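Local coordinates for protein Cys-Gly metallodipeptidase DUG1 (Saccharomyces cerevisiae, PDB 4G1P) that hydrolyses the dipeptide Cys-Gly as a zinc-dependent M20-family peptidase and serves as the catalytic component of the glutathione-degrading complex in yeast, at residues 60-65 / 187-192; 106-111 / 116-121; 180-185 / 431-436. One frame throughout, in Å; residues are numbered along the deposited sequence.

Contact 1 (60-65 / 187-192)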
loop_
_atom_site.group_PDB
_atom_site.type_symbol
_atom_site.label_atom_id
_atom_site.label_comp_id
_atom_site.label_asym_id
_atom_site.label_seq_id
_atom_site.Cartn_x
_atom_site.Cartn_y
_atom_site.Cartn_z
ATOM N N ASP A 60 -18.080 -40.841 -3.405
ATOM C CA ASP A 60 -19.079 -39.911 -2.884
ATOM C C ASP A 60 -18.514 -38.490 -2.897
ATOM O O ASP A 60 -18.733 -37.710 -1.972
ATOM C CB ASP A 60 -19.528 -40.326 -1.472
ATOM C CG ASP A 60 -20.833 -39.658 -1.041
ATOM O OD1 ASP A 60 -21.558 -39.142 -1.911
ATOM O OD2 ASP A 60 -21.144 -39.660 0.169
ATOM N N ILE A 61 -17.781 -38.167 -3.957
ATOM C CA ILE A 61 -17.124 -36.881 -4.061
ATOM C C ILE A 61 -18.130 -35.767 -4.326
ATOM O O ILE A 61 -18.967 -35.870 -5.214
ATOM C CB ILE A 61 -16.045 -36.906 -5.149
ATOM C CG1 ILE A 61 -15.063 -38.046 -4.850
ATOM C CG2 ILE A 61 -15.324 -35.559 -5.212
ATOM C CD1 ILE A 61 -13.876 -38.143 -5.806
ATOM N N LYS A 62 -18.059 -34.705 -3.535
ATOM C CA LYS A 62 -18.988 -33.600 -3.688
ATOM C C LYS A 62 -18.275 -32.244 -3.657
ATOM O O LYS A 62 -17.645 -31.874 -2.665
ATOM C CB LYS A 62 -20.086 -33.660 -2.616
ATOM C CG LYS A 62 -21.146 -34.749 -2.831
ATOM C CD LYS A 62 -22.327 -34.582 -1.847
ATOM C CE LYS A 62 -22.849 -33.125 -1.806
ATOM N NZ LYS A 62 -23.934 -32.869 -0.786
ATOM N N MET A 63 -18.378 -31.511 -4.759
ATOM C CA MET A 63 -17.880 -30.152 -4.820
ATOM C C MET A 63 -18.987 -29.216 -4.364
ATOM O O MET A 63 -19.821 -28.783 -5.157
ATOM C CB MET A 63 -17.457 -29.832 -6.245
ATOM C CG MET A 63 -16.607 -30.932 -6.841
ATOM S SD MET A 63 -15.078 -31.253 -5.919
ATOM C CE MET A 63 -13.990 -29.985 -6.584
ATOM N N VAL A 64 -19.002 -28.913 -3.076
ATOM C CA VAL A 64 -20.132 -28.206 -2.504
ATOM C C VAL A 64 -20.018 -26.707 -2.719
ATOM O O VAL A 64 -19.004 -26.110 -2.387
ATOM C CB VAL A 64 -20.243 -28.504 -1.010
ATOM C CG1 VAL A 64 -21.404 -27.745 -0.404
ATOM C CG2 VAL A 64 -20.370 -30.017 -0.783
ATOM N N ASP A 65 -21.069 -26.104 -3.266
ATOM C CA ASP A 65 -21.103 -24.670 -3.545
ATOM C C ASP A 65 -21.660 -23.918 -2.373
ATOM O O ASP A 65 -22.838 -24.042 -2.089
ATOM C CB ASP A 65 -22.036 -24.416 -4.715
ATOM C CG ASP A 65 -21.846 -23.055 -5.345
ATOM O OD1 ASP A 65 -21.698 -22.054 -4.608
ATOM O OD2 ASP A 65 -21.855 -22.989 -6.597
ATOM N N ASN A 187 -25.858 -33.858 10.491
ATOM C CA ASN A 187 -26.723 -35.031 10.506
ATOM C C ASN A 187 -26.956 -35.509 9.088
ATOM O O ASN A 187 -27.957 -36.170 8.791
ATOM C CB ASN A 187 -28.054 -34.726 11.202
ATOM C CG ASN A 187 -28.525 -33.295 10.966
ATOM O OD1 ASN A 187 -27.840 -32.506 10.306
ATOM N ND2 ASN A 187 -29.698 -32.952 11.507
ATOM N N GLY A 188 -26.010 -35.155 8.219
ATOM C CA GLY A 188 -26.051 -35.495 6.810
ATOM C C GLY A 188 -24.754 -36.151 6.402
ATOM O O GLY A 188 -24.464 -37.269 6.838
ATOM N N TYR A 189 -23.961 -35.456 5.584
ATOM C CA TYR A 189 -22.713 -36.030 5.078
ATOM C C TYR A 189 -21.772 -36.429 6.209
ATOM O O TYR A 189 -21.022 -37.377 6.065
ATOM C CB TYR A 189 -22.009 -35.073 4.111
ATOM C CG TYR A 189 -21.000 -35.732 3.208
ATOM C CD1 TYR A 189 -19.743 -36.080 3.676
ATOM C CD2 TYR A 189 -21.297 -35.991 1.880
ATOM C CE1 TYR A 189 -18.814 -36.694 2.853
ATOM C CE2 TYR A 189 -20.373 -36.601 1.042
ATOM C CZ TYR A 189 -19.136 -36.952 1.537
ATOM O OH TYR A 189 -18.216 -37.563 0.723
ATOM N N PHE A 190 -21.834 -35.724 7.338
ATOM C CA PHE A 190 -20.928 -35.967 8.456
ATOM C C PHE A 190 -21.542 -36.782 9.601
ATOM O O PHE A 190 -20.961 -36.846 10.692
ATOM C CB PHE A 190 -20.451 -34.640 9.027
ATOM C CG PHE A 190 -19.681 -33.806 8.052
ATOM C CD1 PHE A 190 -18.806 -34.397 7.154
ATOM C CD2 PHE A 190 -19.840 -32.430 8.024
ATOM C CE1 PHE A 190 -18.089 -33.629 6.259
ATOM C CE2 PHE A 190 -19.122 -31.660 7.130
ATOM C CZ PHE A 190 -18.243 -32.261 6.245
ATOM N N LYS A 191 -22.696 -37.404 9.353
ATOM C CA LYS A 191 -23.463 -38.062 10.412
ATOM C C LYS A 191 -22.676 -39.106 11.207
ATOM O O LYS A 191 -22.770 -39.150 12.436
ATOM C CB LYS A 191 -24.777 -38.657 9.880
ATOM C CG LYS A 191 -24.676 -40.042 9.253
ATOM C CD LYS A 191 -26.058 -40.551 8.828
ATOM C CE LYS A 191 -25.990 -41.840 7.990
ATOM N NZ LYS A 191 -25.765 -43.089 8.795
ATOM N N GLY A 192 -21.880 -39.923 10.530
ATOM C CA GLY A 192 -21.222 -41.018 11.221
ATOM C C GLY A 192 -19.846 -40.738 11.803
ATOM O O GLY A 192 -19.184 -41.653 12.299
#

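Contact 2 (106-111 / 116-121)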
loop_
_atom_site.group_PDB
_atom_site.type_symbol
_atom_site.label_atom_id
_atom_site.label_comp_id
_atom_site.label_asym_id
_atom_site.label_seq_id
_atom_site.Cartn_x
_atom_site.Cartn_y
_atom_site.Cartn_z
ATOM N N GLN A 106 -2.105 -17.900 0.634
ATOM C CA GLN A 106 -1.754 -16.482 0.687
ATOM C C GLN A 106 -1.183 -15.977 -0.643
ATOM O O GLN A 106 -0.593 -16.740 -1.390
ATOM C CB GLN A 106 -0.741 -16.245 1.806
ATOM C CG GLN A 106 -1.320 -16.346 3.204
ATOM C CD GLN A 106 -2.170 -15.147 3.560
ATOM O OE1 GLN A 106 -1.739 -14.009 3.399
ATOM N NE2 GLN A 106 -3.393 -15.392 4.033
ATOM N N PRO A 107 -1.378 -14.686 -0.955
ATOM C CA PRO A 107 -0.744 -14.144 -2.161
ATOM C C PRO A 107 0.773 -14.229 -2.066
ATOM O O PRO A 107 1.324 -14.306 -0.965
ATOM C CB PRO A 107 -1.177 -12.668 -2.167
ATOM C CG PRO A 107 -1.666 -12.395 -0.797
ATOM C CD PRO A 107 -2.224 -13.684 -0.287
ATOM N N ALA A 108 1.432 -14.203 -3.219
ATOM C CA ALA A 108 2.878 -14.234 -3.273
ATOM C C ALA A 108 3.390 -13.705 -4.604
ATOM O O ALA A 108 2.810 -13.955 -5.665
ATOM C CB ALA A 108 3.381 -15.643 -3.038
ATOM N N GLN A 109 4.492 -12.973 -4.531
ATOM C CA GLN A 109 5.185 -12.480 -5.711
ATOM C C GLN A 109 6.668 -12.558 -5.462
ATOM O O GLN A 109 7.126 -12.339 -4.336
ATOM C CB GLN A 109 4.842 -11.024 -5.970
ATOM C CG GLN A 109 3.533 -10.788 -6.661
ATOM C CD GLN A 109 3.356 -9.317 -6.951
ATOM O OE1 GLN A 109 4.028 -8.480 -6.345
ATOM N NE2 GLN A 109 2.475 -8.992 -7.892
ATOM N N LEU A 110 7.405 -12.856 -6.523
ATOM C CA LEU A 110 8.851 -12.906 -6.476
ATOM C C LEU A 110 9.415 -11.626 -5.866
ATOM O O LEU A 110 10.230 -11.658 -4.939
ATOM C CB LEU A 110 9.385 -13.087 -7.885
ATOM C CG LEU A 110 10.895 -13.000 -8.056
ATOM C CD1 LEU A 110 11.588 -14.175 -7.369
ATOM C CD2 LEU A 110 11.225 -12.942 -9.543
ATOM N N GLU A 111 8.937 -10.494 -6.358
ATOM C CA GLU A 111 9.486 -9.210 -5.967
ATOM C C GLU A 111 9.316 -8.912 -4.485
ATOM O O GLU A 111 9.933 -7.974 -3.971
ATOM C CB GLU A 111 8.884 -8.090 -6.812
ATOM C CG GLU A 111 9.207 -8.181 -8.311
ATOM C CD GLU A 111 8.510 -9.361 -9.010
ATOM O OE1 GLU A 111 7.498 -9.876 -8.455
ATOM O OE2 GLU A 111 8.987 -9.774 -10.105
ATOM N N THR A 116 13.066 -17.843 -4.971
ATOM C CA THR A 116 12.592 -18.638 -6.090
ATOM C C THR A 116 11.214 -18.139 -6.407
ATOM O O THR A 116 10.636 -17.392 -5.645
ATOM C CB THR A 116 12.460 -20.129 -5.712
ATOM O OG1 THR A 116 11.855 -20.231 -4.422
ATOM C CG2 THR A 116 13.809 -20.777 -5.645
ATOM N N GLU A 117 10.672 -18.575 -7.523
ATOM C CA GLU A 117 9.343 -18.172 -7.909
ATOM C C GLU A 117 8.318 -18.937 -7.074
ATOM O O GLU A 117 8.262 -20.169 -7.121
ATOM C CB GLU A 117 9.187 -18.452 -9.392
ATOM C CG GLU A 117 10.512 -18.238 -10.110
ATOM C CD GLU A 117 10.439 -18.508 -11.591
ATOM O OE1 GLU A 117 9.608 -17.851 -12.259
ATOM O OE2 GLU A 117 11.212 -19.373 -12.081
ATOM N N PRO A 118 7.504 -18.199 -6.304
ATOM C CA PRO A 118 6.612 -18.751 -5.280
ATOM C C PRO A 118 5.675 -19.845 -5.781
ATOM O O PRO A 118 5.334 -20.745 -5.001
ATOM C CB PRO A 118 5.833 -17.529 -4.786
ATOM C CG PRO A 118 6.030 -16.475 -5.837
ATOM C CD PRO A 118 7.384 -16.735 -6.402
ATOM N N PHE A 119 5.287 -19.804 -7.053
ATOM C CA PHE A 119 4.418 -20.867 -7.559
ATOM C C PHE A 119 5.115 -21.840 -8.482
ATOM O O PHE A 119 4.469 -22.544 -9.233
ATOM C CB PHE A 119 3.141 -20.314 -8.195
ATOM C CG PHE A 119 2.341 -19.457 -7.263
ATOM C CD1 PHE A 119 1.442 -20.027 -6.377
ATOM C CD2 PHE A 119 2.517 -18.088 -7.240
ATOM C CE1 PHE A 119 0.715 -19.242 -5.508
ATOM C CE2 PHE A 119 1.797 -17.300 -6.373
ATOM C CZ PHE A 119 0.890 -17.878 -5.508
ATOM N N LYS A 120 6.436 -21.870 -8.433
ATOM C CA LYS A 120 7.164 -22.981 -9.012
ATOM C C LYS A 120 7.765 -23.724 -7.840
ATOM O O LYS A 120 8.680 -23.229 -7.202
ATOM C CB LYS A 120 8.268 -22.502 -9.960
ATOM C CG LYS A 120 7.788 -21.641 -11.122
ATOM C CD LYS A 120 6.731 -22.349 -11.978
ATOM C CE LYS A 120 7.358 -23.227 -13.060
ATOM N NZ LYS A 120 6.378 -24.172 -13.676
ATOM N N LEU A 121 7.241 -24.900 -7.537
ATOM C CA LEU A 121 7.735 -25.665 -6.402
ATOM C C LEU A 121 9.162 -26.164 -6.647
ATOM O O LEU A 121 9.389 -26.995 -7.516
ATOM C CB LEU A 121 6.817 -26.860 -6.112
ATOM C CG LEU A 121 7.305 -27.685 -4.921
ATOM C CD1 LEU A 121 6.985 -26.937 -3.625
ATOM C CD2 LEU A 121 6.725 -29.082 -4.928
#

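Contact 3 (180-185 / 431-436)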
loop_
_atom_site.group_PDB
_atom_site.type_symbol
_atom_site.label_atom_id
_atom_site.label_comp_id
_atom_site.label_asym_id
_atom_site.label_seq_id
_atom_site.Cartn_x
_atom_site.Cartn_y
_atom_site.Cartn_z
ATOM N N GLU A 180 -21.671 -22.683 8.338
ATOM C CA GLU A 180 -23.020 -23.148 8.057
ATOM C C GLU A 180 -23.029 -24.544 7.465
ATOM O O GLU A 180 -23.895 -25.365 7.800
ATOM C CB GLU A 180 -23.725 -22.194 7.108
ATOM C CG GLU A 180 -23.801 -20.779 7.618
ATOM C CD GLU A 180 -24.122 -19.788 6.510
ATOM O OE1 GLU A 180 -25.085 -20.035 5.748
ATOM O OE2 GLU A 180 -23.404 -18.767 6.399
ATOM N N LEU A 181 -22.066 -24.818 6.589
ATOM C CA LEU A 181 -22.012 -26.112 5.921
ATOM C C LEU A 181 -21.870 -27.262 6.909
ATOM O O LEU A 181 -22.560 -28.273 6.804
ATOM C CB LEU A 181 -20.876 -26.161 4.907
ATOM C CG LEU A 181 -20.833 -27.505 4.182
ATOM C CD1 LEU A 181 -22.186 -27.789 3.546
ATOM C CD2 LEU A 181 -19.723 -27.542 3.139
ATOM N N ILE A 182 -20.969 -27.099 7.867
ATOM C CA ILE A 182 -20.709 -28.141 8.839
ATOM C C ILE A 182 -21.948 -28.398 9.685
ATOM O O ILE A 182 -22.372 -29.542 9.847
ATOM C CB ILE A 182 -19.515 -27.761 9.707
ATOM C CG1 ILE A 182 -18.247 -27.859 8.869
ATOM C CG2 ILE A 182 -19.416 -28.658 10.913
ATOM C CD1 ILE A 182 -17.268 -26.765 9.161
ATOM N N LYS A 183 -22.544 -27.323 10.195
ATOM C CA LYS A 183 -23.761 -27.428 10.991
ATOM C C LYS A 183 -24.893 -28.041 10.190
ATOM O O LYS A 183 -25.638 -28.871 10.710
ATOM C CB LYS A 183 -24.197 -26.062 11.502
ATOM C CG LYS A 183 -23.316 -25.491 12.568
ATOM C CD LYS A 183 -23.643 -24.027 12.789
ATOM C CE LYS A 183 -22.753 -23.407 13.846
ATOM N NZ LYS A 183 -22.790 -21.915 13.778
ATOM N N LYS A 184 -25.019 -27.630 8.929
ATOM C CA LYS A 184 -26.076 -28.129 8.053
ATOM C C LYS A 184 -25.888 -29.600 7.766
ATOM O O LYS A 184 -26.841 -30.326 7.508
ATOM C CB LYS A 184 -26.085 -27.371 6.722
ATOM C CG LYS A 184 -26.987 -27.994 5.642
ATOM C CD LYS A 184 -26.833 -27.311 4.285
ATOM C CE LYS A 184 -27.919 -27.731 3.308
ATOM N NZ LYS A 184 -28.330 -26.557 2.482
ATOM N N GLU A 185 -24.649 -30.051 7.819
ATOM C CA GLU A 185 -24.356 -31.386 7.345
ATOM C C GLU A 185 -23.967 -32.318 8.478
ATOM O O GLU A 185 -23.540 -33.454 8.248
ATOM C CB GLU A 185 -23.261 -31.314 6.297
ATOM C CG GLU A 185 -23.470 -32.275 5.172
ATOM C CD GLU A 185 -24.807 -32.112 4.491
ATOM O OE1 GLU A 185 -25.259 -30.958 4.341
ATOM O OE2 GLU A 185 -25.400 -33.143 4.104
ATOM N N ASP A 431 -18.102 -28.805 18.310
ATOM C CA ASP A 431 -19.458 -28.615 18.804
ATOM C C ASP A 431 -20.546 -29.189 17.899
ATOM O O ASP A 431 -21.449 -29.870 18.380
ATOM C CB ASP A 431 -19.726 -27.135 19.060
ATOM C CG ASP A 431 -18.938 -26.593 20.243
ATOM O OD1 ASP A 431 -18.154 -27.361 20.859
ATOM O OD2 ASP A 431 -19.098 -25.391 20.550
ATOM N N ALA A 432 -20.469 -28.919 16.599
ATOM C CA ALA A 432 -21.508 -29.360 15.680
ATOM C C ALA A 432 -21.570 -30.877 15.543
ATOM O O ALA A 432 -22.652 -31.449 15.399
ATOM C CB ALA A 432 -21.325 -28.718 14.314
ATOM N N LEU A 433 -20.412 -31.528 15.571
ATOM C CA LEU A 433 -20.361 -32.962 15.347
ATOM C C LEU A 433 -20.307 -33.707 16.671
ATOM O O LEU A 433 -20.528 -34.921 16.725
ATOM C CB LEU A 433 -19.153 -33.338 14.478
ATOM C CG LEU A 433 -19.054 -32.762 13.060
ATOM C CD1 LEU A 433 -17.975 -33.489 12.256
ATOM C CD2 LEU A 433 -20.412 -32.758 12.319
ATOM N N ASN A 434 -20.025 -32.964 17.735
ATOM C CA ASN A 434 -19.782 -33.532 19.062
ATOM C C ASN A 434 -18.794 -34.687 19.062
ATOM O O ASN A 434 -19.139 -35.809 19.408
ATOM C CB ASN A 434 -21.090 -33.907 19.758
ATOM C CG ASN A 434 -21.962 -32.688 20.041
ATOM O OD1 ASN A 434 -22.970 -32.469 19.365
ATOM N ND2 ASN A 434 -21.568 -31.876 21.034
ATOM N N THR A 435 -17.569 -34.391 18.643
ATOM C CA THR A 435 -16.459 -35.328 18.714
ATOM C C THR A 435 -15.248 -34.559 19.205
ATOM O O THR A 435 -15.308 -33.342 19.363
ATOM C CB THR A 435 -16.108 -35.900 17.340
ATOM O OG1 THR A 435 -16.067 -34.831 16.384
ATOM C CG2 THR A 435 -17.140 -36.921 16.909
ATOM N N SER A 436 -14.150 -35.266 19.437
ATOM C CA SER A 436 -12.901 -34.613 19.767
ATOM C C SER A 436 -12.201 -34.160 18.492
ATOM O O SER A 436 -12.437 -34.702 17.414
ATOM C CB SER A 436 -11.995 -35.565 20.523
ATOM O OG SER A 436 -11.723 -36.703 19.731
#

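Contact 1 (60-65 / 187-192)
Tyr189 reaches from the loop 187-192 to the start of the strand segment 60-65 and meets Asp60 and Lys62. Its hydroxyl donates a hydrogen bond to the backbone carbonyl of Asp60, with Tyr189 OH 2.7 Å from Asp60 O. The acceptor lies at the ring edge, in the ring plane, but the donor stands 37° out of the carbonyl plane, so the bond does not follow a lone pair.

The carboxylate of Asp60 approaches the same end of the ring from the opposite direction, its plane turned 23° from that of the ring. Asp60 OD2 comes to 3.3 Å from Tyr189 CE2, obliquely and with no hydrogen bond between the two side chains. The CB of Asp60 already points toward the tyrosine, and with CG anti to the backbone N (chi1 -163°) the carboxylate lies beside the ring, where OD2 also makes a salt bridge with Arg87. Lys62 contributes aliphatic chain: its CD lies 4.0 Å from Tyr189 CE2, and the lysine chain and the tyrosine pass alongside one another, running opposite ways. A leucine in place of Tyr189 would probably leave Asp60 O without its hydroxyl donor and open a gap beside Lys62 CD.

Arg87 joins both sides, since it also makes a cation-pi contact with the Tyr189 ring and a hydrogen bond to Tyr189 O. Backbone bonds of Lys62 with Leu85 and Val64 with Val83 pair 61-64 antiparallel with 83-88; within this chain 61-64 is an outermost strand of the mixed sheet. Helix 39-55 packs on Ile61 and Met63, while the turn after helix 178-185 sets Tyr189 against Leu85 and Val164 of strands 83-88 and 162-168.

Contact 2 (106-111 / 116-121)
Pro118 and Leu110 share the largest buried area of this contact, each losing 55 Å² to the opposite segment, and Ala108 follows with 50 Å². The methyl of Ala108 points toward the proline ring, and Ala108 CB lies 3.6 Å from Pro118 CB. The other edge of that ring lies by the backbone of the next residues: Pro118 CD is 3.9 Å from Leu110 N, a van der Waals approach to the peptide. One pyrrolidine ring thus bridges from a methyl group to a main chain two residues further on.

Besides its CB, which lies by Pro118 CD, Leu110 sends one branch across. Its CG is anti to the backbone N (chi1 173°), and CD1 reaches the main chain of 116-121, 3.8 Å from Thr116 O.

Both segments belong to the long connection between strands 96-102 and 122-124 of the M20 peptidase fold, and only four residues separate them. The second arm makes a type I beta turn from Glu117 to Lys120, closed by Lys120 N bonding to Glu117 O at 2.8 Å, with Pro118 and Phe119 at its two central positions. The turn presents the Phe119 ring edge to the first arm: Phe119 CE2 lies 3.6 Å from Ala108 O, the oxygen near the ring plane, and 4.0 Å from Ala108 CB. Arg133 ties the two arms by a hydrogen bond to Pro107 O and a backbone bond with Pro118. At the start of segment 106-111, Gln106 NE2 bonds to Glu172, a zinc ligand, while Gln106 and Pro107 pack on Lys334 of the second subunit.

Contact 3 (180-185 / 431-436)
Two helices of the alpha/beta catalytic scaffold meet here, each leading by a loop into a neighbouring strand of the mixed sheet: helix 178-185 precedes strand 195-198, and helix 426-433 precedes strand 437-439. These strands run parallel side by side. The backbones approach closely, with Lys183 CA 5.5 Å from Ala432 CA, a separation that the small alanine side chain allows.

The methyl of Ala432 points toward the other helix and is touched by two side chains there. Ile182 CG2 lies 3.9 Å from Ala432 CB; the gamma methyl, anti to the backbone N while CG1 lies beside it, is the branch that reaches across. Lys183 adds the first part of its chain, with Lys183 CG 4.2 Å from Ala432 CB. Beyond CG that chain runs extended away from the contact, and its ammonium has a long, weak ion pair with Asp179 of its own helix.

The chemistry across the interface is therefore wholly apolar, and only 142 Å² is buried in all. Ile182 is the buried member and also packs on Thr428 and Phe429 of helix 426-433, which extends the helix pairing back along the chain. Leu433, in the last turn of its helix, reaches past Ala432 toward the same isoleucine and touches Val196 of strand 195-198 as well, so it joins both helices to the sheet. Asn434, with a positive phi of 49°, is the first residue to leave the helical conformation, and the chain runs on to strand 437-439. From the leucine, one delta methyl completes the cluster: Leu433 CD2 stands 4.4 Å from Ile182 CG2.

In the fold
Contacts 1 and 3 are partly buried neighbours, their centres 11 Å apart, and both involve helix 178-185 or the turn that follows it. They touch directly: Phe190 CB packs on Leu433 CD2 at 3.8 Å, and Val64 CG1 on Leu181 CD2 at 3.9 Å. Within this chain, contact 1 reaches one outermost strand of the mixed sheet, 61-64, while segment 431-436 of contact 3 leads into the other, 437-439. Contact 1 combines a hydroxyl-to-carbonyl bond with an aliphatic contact; contact 3 is methyl packing between helices. Contact 2, a surface contact within one loop, about 18 Å from contact 1 and 19 Å from contact 3 (nearest atoms), is likewise apolar and alone packs against the second subunit.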